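Local coordinates for protein arginyl-trna synthetase (Thermus thermophilus, PDB 1IQ0) that probably attaches L-arginine to its cognate tRNA(Arg) at the cost of ATP, working as a monomeric class I aminoacyl-tRNA synthetase, at residues R414-I419 and M436-A441; M227-A232 and E407-A412; Q250-L255 and F308-M313. All blocks are in the same frame, centred on the assembly; numbering follows the deposited sequence.

Contact 1 (R414-I419 and M436-A441)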
loop_
_atom_site.group_PDB
_atom_site.type_symbol
_atom_site.label_atom_id
_atom_site.label_comp_id
_atom_site.label_asym_id
_atom_site.label_seq_id
_atom_site.Cartn_x
_atom_site.Cartn_y
_atom_site.Cartn_z
ATOM N N ARG A 414 -22.762 -5.883 8.972
ATOM C CA ARG A 414 -24.120 -6.388 9.131
ATOM C C ARG A 414 -24.237 -7.701 8.373
ATOM O O ARG A 414 -24.644 -8.724 8.927
ATOM C CB ARG A 414 -25.113 -5.389 8.536
ATOM C CG ARG A 414 -26.577 -5.710 8.768
ATOM C CD ARG A 414 -27.052 -5.083 10.064
ATOM N NE ARG A 414 -26.636 -3.683 10.172
ATOM C CZ ARG A 414 -26.864 -2.754 9.246
ATOM N NH1 ARG A 414 -27.509 -3.065 8.128
ATOM N NH2 ARG A 414 -26.443 -1.510 9.435
ATOM N N ARG A 415 -23.880 -7.658 7.094
ATOM C CA ARG A 415 -23.957 -8.834 6.242
ATOM C C ARG A 415 -23.006 -9.941 6.692
ATOM O O ARG A 415 -23.351 -11.120 6.626
ATOM C CB ARG A 415 -23.674 -8.448 4.792
ATOM C CG ARG A 415 -24.556 -7.320 4.284
ATOM C CD ARG A 415 -24.563 -7.271 2.769
ATOM N NE ARG A 415 -25.331 -6.140 2.255
ATOM C CZ ARG A 415 -25.880 -6.103 1.044
ATOM N NH1 ARG A 415 -25.752 -7.139 0.226
ATOM N NH2 ARG A 415 -26.551 -5.029 0.643
ATOM N N ALA A 416 -21.816 -9.563 7.153
ATOM C CA ALA A 416 -20.846 -10.548 7.618
ATOM C C ALA A 416 -21.414 -11.285 8.819
ATOM O O ALA A 416 -21.242 -12.496 8.952
ATOM C CB ALA A 416 -19.549 -9.872 8.006
ATOM N N ARG A 417 -22.088 -10.538 9.687
ATOM C CA ARG A 417 -22.695 -11.085 10.896
ATOM C C ARG A 417 -23.672 -12.206 10.539
ATOM O O ARG A 417 -23.673 -13.266 11.163
ATOM C CB ARG A 417 -23.432 -9.973 11.650
ATOM C CG ARG A 417 -23.723 -10.267 13.119
ATOM C CD ARG A 417 -22.432 -10.435 13.907
ATOM N NE ARG A 417 -22.617 -10.284 15.350
ATOM C CZ ARG A 417 -23.364 -11.080 16.108
ATOM N NH1 ARG A 417 -24.014 -12.104 15.569
ATOM N NH2 ARG A 417 -23.455 -10.854 17.412
ATOM N N ALA A 418 -24.500 -11.969 9.527
ATOM C CA ALA A 418 -25.474 -12.965 9.102
ATOM C C ALA A 418 -24.774 -14.206 8.559
ATOM O O ALA A 418 -25.231 -15.329 8.772
ATOM C CB ALA A 418 -26.397 -12.375 8.039
ATOM N N ILE A 419 -23.662 -13.999 7.860
ATOM C CA ILE A 419 -22.900 -15.103 7.289
ATOM C C ILE A 419 -22.290 -15.983 8.379
ATOM O O ILE A 419 -22.229 -17.204 8.238
ATOM C CB ILE A 419 -21.767 -14.584 6.377
ATOM C CG1 ILE A 419 -22.358 -13.763 5.228
ATOM C CG2 ILE A 419 -20.973 -15.754 5.806
ATOM C CD1 ILE A 419 -21.311 -13.116 4.338
ATOM N N MET A 436 -13.909 -9.024 11.573
ATOM C CA MET A 436 -12.754 -9.475 10.812
ATOM C C MET A 436 -13.099 -9.755 9.365
ATOM O O MET A 436 -12.343 -9.395 8.461
ATOM C CB MET A 436 -12.153 -10.729 11.447
ATOM C CG MET A 436 -11.515 -10.473 12.793
ATOM S SD MET A 436 -10.504 -11.847 13.366
ATOM C CE MET A 436 -9.977 -11.210 14.966
ATOM N N VAL A 437 -14.239 -10.403 9.143
ATOM C CA VAL A 437 -14.671 -10.728 7.791
ATOM C C VAL A 437 -15.009 -9.472 6.986
ATOM O O VAL A 437 -14.628 -9.357 5.819
ATOM C CB VAL A 437 -15.890 -11.675 7.818
ATOM C CG1 VAL A 437 -16.379 -11.948 6.411
ATOM C CG2 VAL A 437 -15.504 -12.978 8.505
ATOM N N ALA A 438 -15.718 -8.532 7.606
ATOM C CA ALA A 438 -16.086 -7.290 6.932
ATOM C C ALA A 438 -14.826 -6.489 6.593
ATOM O O ALA A 438 -14.697 -5.961 5.489
ATOM C CB ALA A 438 -17.012 -6.461 7.819
ATOM N N LEU A 439 -13.903 -6.411 7.551
ATOM C CA LEU A 439 -12.647 -5.686 7.363
ATOM C C LEU A 439 -11.816 -6.331 6.259
ATOM O O LEU A 439 -11.199 -5.638 5.442
ATOM C CB LEU A 439 -11.835 -5.675 8.668
ATOM C CG LEU A 439 -10.468 -4.983 8.609
ATOM C CD1 LEU A 439 -10.652 -3.512 8.254
ATOM C CD2 LEU A 439 -9.761 -5.123 9.946
ATOM N N GLY A 440 -11.804 -7.663 6.247
ATOM C CA GLY A 440 -11.053 -8.401 5.244
ATOM C C GLY A 440 -11.627 -8.207 3.855
ATOM O O GLY A 440 -10.890 -8.101 2.871
ATOM N N ALA A 441 -12.953 -8.168 3.767
ATOM C CA ALA A 441 -13.617 -7.978 2.488
ATOM C C ALA A 441 -13.256 -6.602 1.930
ATOM O O ALA A 441 -12.908 -6.461 0.759
ATOM C CB ALA A 441 -15.119 -8.088 2.669
#

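Contact 2 (M227-A232 and E407-A412)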
loop_
_atom_site.group_PDB
_atom_site.type_symbol
_atom_site.label_atom_id
_atom_site.label_comp_id
_atom_site.label_asym_id
_atom_site.label_seq_id
_atom_site.Cartn_x
_atom_site.Cartn_y
_atom_site.Cartn_z
ATOM N N MET A 227 -10.345 5.645 10.566
ATOM C CA MET A 227 -9.019 5.218 10.122
ATOM C C MET A 227 -8.604 3.992 10.928
ATOM O O MET A 227 -8.082 3.021 10.385
ATOM C CB MET A 227 -8.000 6.337 10.344
ATOM C CG MET A 227 -8.219 7.573 9.480
ATOM S SD MET A 227 -7.189 8.969 10.013
ATOM C CE MET A 227 -8.207 10.381 9.438
ATOM N N HIS A 228 -8.846 4.058 12.234
ATOM C CA HIS A 228 -8.522 2.975 13.151
ATOM C C HIS A 228 -9.317 1.709 12.815
ATOM O O HIS A 228 -8.767 0.610 12.811
ATOM C CB HIS A 228 -8.825 3.401 14.590
ATOM C CG HIS A 228 -8.506 2.350 15.606
ATOM N ND1 HIS A 228 -7.212 2.007 15.944
ATOM C CD2 HIS A 228 -9.312 1.532 16.326
ATOM C CE1 HIS A 228 -7.237 1.024 16.825
ATOM N NE2 HIS A 228 -8.498 0.717 17.074
ATOM N N ALA A 229 -10.605 1.865 12.525
ATOM C CA ALA A 229 -11.451 0.718 12.199
ATOM C C ALA A 229 -11.030 0.086 10.880
ATOM O O ALA A 229 -11.351 -1.068 10.615
ATOM C CB ALA A 229 -12.916 1.139 12.127
ATOM N N LEU A 230 -10.324 0.845 10.045
ATOM C CA LEU A 230 -9.862 0.315 8.768
ATOM C C LEU A 230 -8.517 -0.376 8.944
ATOM O O LEU A 230 -7.926 -0.849 7.984
ATOM C CB LEU A 230 -9.743 1.436 7.736
ATOM C CG LEU A 230 -11.068 1.986 7.206
ATOM C CD1 LEU A 230 -10.801 3.189 6.310
ATOM C CD2 LEU A 230 -11.807 0.892 6.436
ATOM N N ASN A 231 -8.053 -0.425 10.186
ATOM C CA ASN A 231 -6.785 -1.051 10.554
ATOM C C ASN A 231 -5.572 -0.401 9.878
ATOM O O ASN A 231 -4.629 -1.077 9.473
ATOM C CB ASN A 231 -6.835 -2.560 10.263
ATOM C CG ASN A 231 -5.670 -3.319 10.900
ATOM O OD1 ASN A 231 -5.209 -2.982 11.996
ATOM N ND2 ASN A 231 -5.198 -4.357 10.216
ATOM N N ALA A 232 -5.615 0.924 9.768
ATOM C CA ALA A 232 -4.528 1.711 9.180
ATOM C C ALA A 232 -3.616 2.171 10.321
ATOM O O ALA A 232 -4.084 2.382 11.439
ATOM C CB ALA A 232 -5.100 2.922 8.450
ATOM N N GLU A 407 -20.595 4.006 7.089
ATOM C CA GLU A 407 -21.799 3.283 6.707
ATOM C C GLU A 407 -21.425 2.017 5.948
ATOM O O GLU A 407 -22.030 0.973 6.162
ATOM C CB GLU A 407 -22.709 4.156 5.843
ATOM C CG GLU A 407 -23.298 5.336 6.595
ATOM C CD GLU A 407 -24.120 6.241 5.698
ATOM O OE1 GLU A 407 -25.159 5.780 5.174
ATOM O OE2 GLU A 407 -23.718 7.411 5.515
ATOM N N VAL A 408 -20.438 2.106 5.060
ATOM C CA VAL A 408 -20.023 0.929 4.316
ATOM C C VAL A 408 -19.517 -0.102 5.318
ATOM O O VAL A 408 -19.793 -1.290 5.182
ATOM C CB VAL A 408 -18.914 1.251 3.291
ATOM C CG1 VAL A 408 -18.415 -0.040 2.644
ATOM C CG2 VAL A 408 -19.458 2.179 2.205
ATOM N N LEU A 409 -18.800 0.358 6.340
ATOM C CA LEU A 409 -18.290 -0.542 7.361
ATOM C C LEU A 409 -19.429 -1.232 8.106
ATOM O O LEU A 409 -19.421 -2.456 8.266
ATOM C CB LEU A 409 -17.412 0.212 8.363
ATOM C CG LEU A 409 -16.013 0.623 7.894
ATOM C CD1 LEU A 409 -15.310 1.426 8.981
ATOM C CD2 LEU A 409 -15.210 -0.623 7.554
ATOM N N GLU A 410 -20.415 -0.455 8.553
ATOM C CA GLU A 410 -21.533 -1.026 9.295
ATOM C C GLU A 410 -22.364 -1.992 8.462
ATOM O O GLU A 410 -22.744 -3.051 8.941
ATOM C CB GLU A 410 -22.440 0.075 9.852
ATOM C CG GLU A 410 -23.230 0.844 8.807
ATOM C CD GLU A 410 -24.364 1.655 9.417
ATOM O OE1 GLU A 410 -25.042 2.388 8.667
ATOM O OE2 GLU A 410 -24.579 1.555 10.646
ATOM N N GLU A 411 -22.647 -1.623 7.218
ATOM C CA GLU A 411 -23.438 -2.467 6.337
ATOM C C GLU A 411 -22.692 -3.758 5.989
ATOM O O GLU A 411 -23.305 -4.818 5.880
ATOM C CB GLU A 411 -23.797 -1.696 5.064
ATOM C CG GLU A 411 -24.583 -2.494 4.013
ATOM C CD GLU A 411 -25.875 -3.101 4.553
ATOM O OE1 GLU A 411 -26.374 -2.625 5.593
ATOM O OE2 GLU A 411 -26.397 -4.051 3.928
ATOM N N ALA A 412 -21.374 -3.672 5.815
ATOM C CA ALA A 412 -20.577 -4.855 5.503
ATOM C C ALA A 412 -20.495 -5.749 6.736
ATOM O O ALA A 412 -20.502 -6.978 6.627
ATOM C CB ALA A 412 -19.178 -4.453 5.059
#

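Contact 3 (Q250-L255 and F308-M313)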
loop_
_atom_site.group_PDB
_atom_site.type_symbol
_atom_site.label_atom_id
_atom_site.label_comp_id
_atom_site.label_asym_id
_atom_site.label_seq_id
_atom_site.Cartn_x
_atom_site.Cartn_y
_atom_site.Cartn_z
ATOM N N GLN A 250 8.757 30.110 2.871
ATOM C CA GLN A 250 9.784 31.126 2.641
ATOM C C GLN A 250 11.174 30.522 2.501
ATOM O O GLN A 250 11.956 30.959 1.662
ATOM C CB GLN A 250 9.789 32.159 3.774
ATOM C CG GLN A 250 8.550 33.043 3.808
ATOM C CD GLN A 250 8.307 33.772 2.488
ATOM O OE1 GLN A 250 9.170 34.508 2.001
ATOM N NE2 GLN A 250 7.126 33.572 1.908
ATOM N N LYS A 251 11.483 29.529 3.330
ATOM C CA LYS A 251 12.780 28.868 3.278
ATOM C C LYS A 251 12.972 28.165 1.942
ATOM O O LYS A 251 14.057 28.219 1.359
ATOM C CB LYS A 251 12.916 27.853 4.421
ATOM C CG LYS A 251 12.949 28.491 5.807
ATOM C CD LYS A 251 12.927 27.451 6.936
ATOM C CE LYS A 251 12.775 28.144 8.302
ATOM N NZ LYS A 251 12.703 27.181 9.445
ATOM N N ALA A 252 11.919 27.507 1.455
ATOM C CA ALA A 252 11.998 26.800 0.181
ATOM C C ALA A 252 12.178 27.819 -0.928
ATOM O O ALA A 252 13.016 27.644 -1.812
ATOM C CB ALA A 252 10.722 25.971 -0.064
ATOM N N LEU A 253 11.383 28.883 -0.873
ATOM C CA LEU A 253 11.444 29.949 -1.867
ATOM C C LEU A 253 12.843 30.572 -1.919
ATOM O O LEU A 253 13.395 30.789 -2.999
ATOM C CB LEU A 253 10.396 31.019 -1.542
ATOM C CG LEU A 253 9.119 31.116 -2.392
ATOM C CD1 LEU A 253 8.818 29.816 -3.083
ATOM C CD2 LEU A 253 7.961 31.545 -1.503
ATOM N N ALA A 254 13.423 30.840 -0.753
ATOM C CA ALA A 254 14.754 31.437 -0.693
ATOM C C ALA A 254 15.796 30.486 -1.263
ATOM O O ALA A 254 16.725 30.912 -1.939
ATOM C CB ALA A 254 15.111 31.801 0.750
ATOM N N LEU A 255 15.644 29.196 -0.993
ATOM C CA LEU A 255 16.595 28.218 -1.502
ATOM C C LEU A 255 16.475 28.114 -3.026
ATOM O O LEU A 255 17.482 28.082 -3.732
ATOM C CB LEU A 255 16.348 26.857 -0.842
ATOM C CG LEU A 255 17.218 25.678 -1.287
ATOM C CD1 LEU A 255 18.697 26.007 -1.118
ATOM C CD2 LEU A 255 16.842 24.451 -0.465
ATOM N N PHE A 308 7.170 21.421 1.476
ATOM C CA PHE A 308 6.866 20.243 2.278
ATOM C C PHE A 308 7.749 19.057 1.869
ATOM O O PHE A 308 8.261 18.335 2.720
ATOM C CB PHE A 308 5.376 19.902 2.124
ATOM C CG PHE A 308 4.865 18.886 3.116
ATOM C CD1 PHE A 308 5.369 18.836 4.410
ATOM C CD2 PHE A 308 3.824 18.023 2.769
ATOM C CE1 PHE A 308 4.840 17.940 5.348
ATOM C CE2 PHE A 308 3.291 17.130 3.697
ATOM C CZ PHE A 308 3.798 17.089 4.987
ATOM N N GLN A 309 7.920 18.855 0.567
ATOM C CA GLN A 309 8.770 17.772 0.071
ATOM C C GLN A 309 10.196 17.969 0.592
ATOM O O GLN A 309 10.861 17.011 0.969
ATOM C CB GLN A 309 8.799 17.772 -1.459
ATOM C CG GLN A 309 9.629 16.656 -2.087
ATOM C CD GLN A 309 9.020 15.278 -1.864
ATOM O OE1 GLN A 309 7.801 15.114 -1.917
ATOM N NE2 GLN A 309 9.869 14.280 -1.631
ATOM N N PHE A 310 10.661 19.215 0.597
ATOM C CA PHE A 310 12.003 19.526 1.077
ATOM C C PHE A 310 12.185 19.130 2.542
ATOM O O PHE A 310 13.234 18.607 2.924
ATOM C CB PHE A 310 12.301 21.023 0.898
ATOM C CG PHE A 310 12.757 21.400 -0.494
ATOM C CD1 PHE A 310 13.210 22.691 -0.762
ATOM C CD2 PHE A 310 12.744 20.471 -1.532
ATOM C CE1 PHE A 310 13.644 23.056 -2.036
ATOM C CE2 PHE A 310 13.178 20.828 -2.815
ATOM C CZ PHE A 310 13.630 22.125 -3.067
ATOM N N TRP A 311 11.162 19.373 3.356
ATOM C CA TRP A 311 11.222 19.029 4.770
ATOM C C TRP A 311 11.245 17.515 4.935
ATOM O O TRP A 311 12.007 16.985 5.734
ATOM C CB TRP A 311 10.015 19.600 5.517
ATOM C CG TRP A 311 9.906 19.082 6.930
ATOM C CD1 TRP A 311 10.595 19.521 8.030
ATOM C CD2 TRP A 311 9.104 17.978 7.377
ATOM N NE1 TRP A 311 10.270 18.753 9.134
ATOM C CE2 TRP A 311 9.360 17.802 8.757
ATOM C CE3 TRP A 311 8.198 17.118 6.741
ATOM C CZ2 TRP A 311 8.741 16.800 9.512
ATOM C CZ3 TRP A 311 7.581 16.121 7.491
ATOM C CH2 TRP A 311 7.855 15.970 8.860
ATOM N N LYS A 312 10.403 16.823 4.174
ATOM C CA LYS A 312 10.331 15.364 4.242
ATOM C C LYS A 312 11.693 14.721 4.016
ATOM O O LYS A 312 12.031 13.729 4.665
ATOM C CB LYS A 312 9.352 14.824 3.195
ATOM C CG LYS A 312 7.878 15.104 3.476
ATOM C CD LYS A 312 6.998 14.424 2.426
ATOM C CE LYS A 312 5.510 14.547 2.746
ATOM N NZ LYS A 312 4.705 13.936 1.640
ATOM N N MET A 313 12.472 15.287 3.096
ATOM C CA MET A 313 13.787 14.740 2.789
ATOM C C MET A 313 14.942 15.402 3.548
ATOM O O MET A 313 16.104 15.199 3.212
ATOM C CB MET A 313 14.029 14.781 1.269
ATOM C CG MET A 313 13.049 13.874 0.492
ATOM S SD MET A 313 13.164 13.960 -1.308
ATOM C CE MET A 313 13.080 12.161 -1.757
#

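Contact 1 (R414-I419 and M436-A441)
A416 packs against V437 and A438 in a buried, wholly apolar helix-helix contact between consecutive helices, 405-423 and 430-448. The alpha carbons of A416 and A438 lie only 5.8 Å apart, a spacing that small side chains permit. The methyl of A416 points at the partner helix and meets its backbone as well as its side chains: A416 CB is 4.1 Å from A438 N and 4.3 Å from A438 CB. Alongside, A416 CB reaches V437 CB at 4.1 Å, and the CG1 branch of V437 borders the same methyl. That branch is anti to the backbone N (chi1 177°), whereas CG2 stands beside the N. A438 also packs on A412 and T413, one turn earlier on helix 405-423, which extends the seam. Charged groups take other directions: R415 pairs with E411 within its own helix, and R417, though poorly ordered, forms salt bridges with E421 and with E431 of helix 430-448. Across the two segments themselves there is no hydrogen bond. Close fit between methyl groups and backbone therefore makes this interface; within the segments no directional bond sets the rotation, and the R417-E431 bridge joins the helices to one side of it.

Contact 2 (M227-A232 and E407-A412)
L409, on helix 405-423, reaches toward A229 and L230 at the C-terminal end of helix 213-229, where the nearest alpha carbons, those of A229 and L409, are 8.5 Å apart. The leucine branches, chiefly those of L409, span that gap. The CB of L409 points toward the opposing segment, and its CG follows, placed anti to the carbonyl carbon and beside the backbone N (chi1 -75°). CB and CG form the stalk, and the fork beyond them makes the contact. One prong, L409 CD1, ends 4.0 Å from A229 CB, the methyl at the more exposed border of the contact. The other prong goes to the buried side, where L409 CD2 and L230 CD2 meet methyl to methyl at 3.9 Å, the two leucine side chains crossing at a slant. L230 itself starts off to one side, but its end swings nearer L409, and its side chain is also packed on L123 and I126 of helix 120-138. L409 additionally touches I442 of helix 430-448. L230 is held at a helix terminus: N231 has positive phi (61°), and two backbone bonds return to the last turn, N231 N to H228 O at 2.9 Å and A232 N to M227 O at 3.3 Å. Beyond the turn, N231 O accepts a hydrogen bond from R134, and N231 ND2 donates one to G585 O. Next to L409, V408 rests on V120, in the predicted 'HIGH' region, which ends in the first residues of helix 120-138. Both segments belong to sequence matching the class I catalytic-domain family, and the contact joins a Schellman motif, ending one helix, to leucine packing on the flank of another.

Contact 3 (Q250-L255 and F308-M313)
F310 meets A252 and L255 of helix 248-256 across a buried apolar contact, and it is the residue of 308-313 through which the two helices touch. At the start of that segment, the F308 side chain leaves in the other direction, and one face of its ring is overlaid by K312 CE, 3.5 Å above the plane and offset toward the rim. Q309 is hydrogen-bonded through NE2 to T349, with a second, weak bond from Q309 NE2 to M313 SD (3.3 Å, 157° at the hydrogen). F310 follows, its CG anti to the carbonyl carbon (chi1 -82°), which carries the ring toward helix 248-256. F310 CE1 lies 3.8 Å from L255 CD2, and F310 CD1 lies 4.2 Å from A252 CB, one helical turn before L255. The leucine and phenylalanine side chains cross at an angle. W311 packs among loop residues L319, T343 and P344. K312 is buried, its NZ satisfied by a salt bridge to E108, and M313 is the first residue to leave helical geometry. Helix 301-312 is thus held between helix 248-256, met by F310, and the central mixed sheet, where Q309 reaches strand 348-354 and K312 both that strand and its parallel neighbour 104-108.

From the N terminus, contact 2 opens first, at 227-232, and contact 3 opens soon after, at 250-255. Contact 3 closes at 308-313, wholly nested in the long loop that contact 2 completes only at 407-412. Contact 1 then follows in series, opening at 414-419 and closing a short helix-to-helix connection at 436-441. Contacts 1 and 2 share helix 405-423 and touch: L439 CD1 lies 3.5 Å from A229 O, so helices 213-229, 405-423 and 430-448 form one packed group. Contact 3 stands apart, its centre about 36 Å from that of contact 2 and 45 Å from that of contact 1, joining helices 248-256 and 301-312.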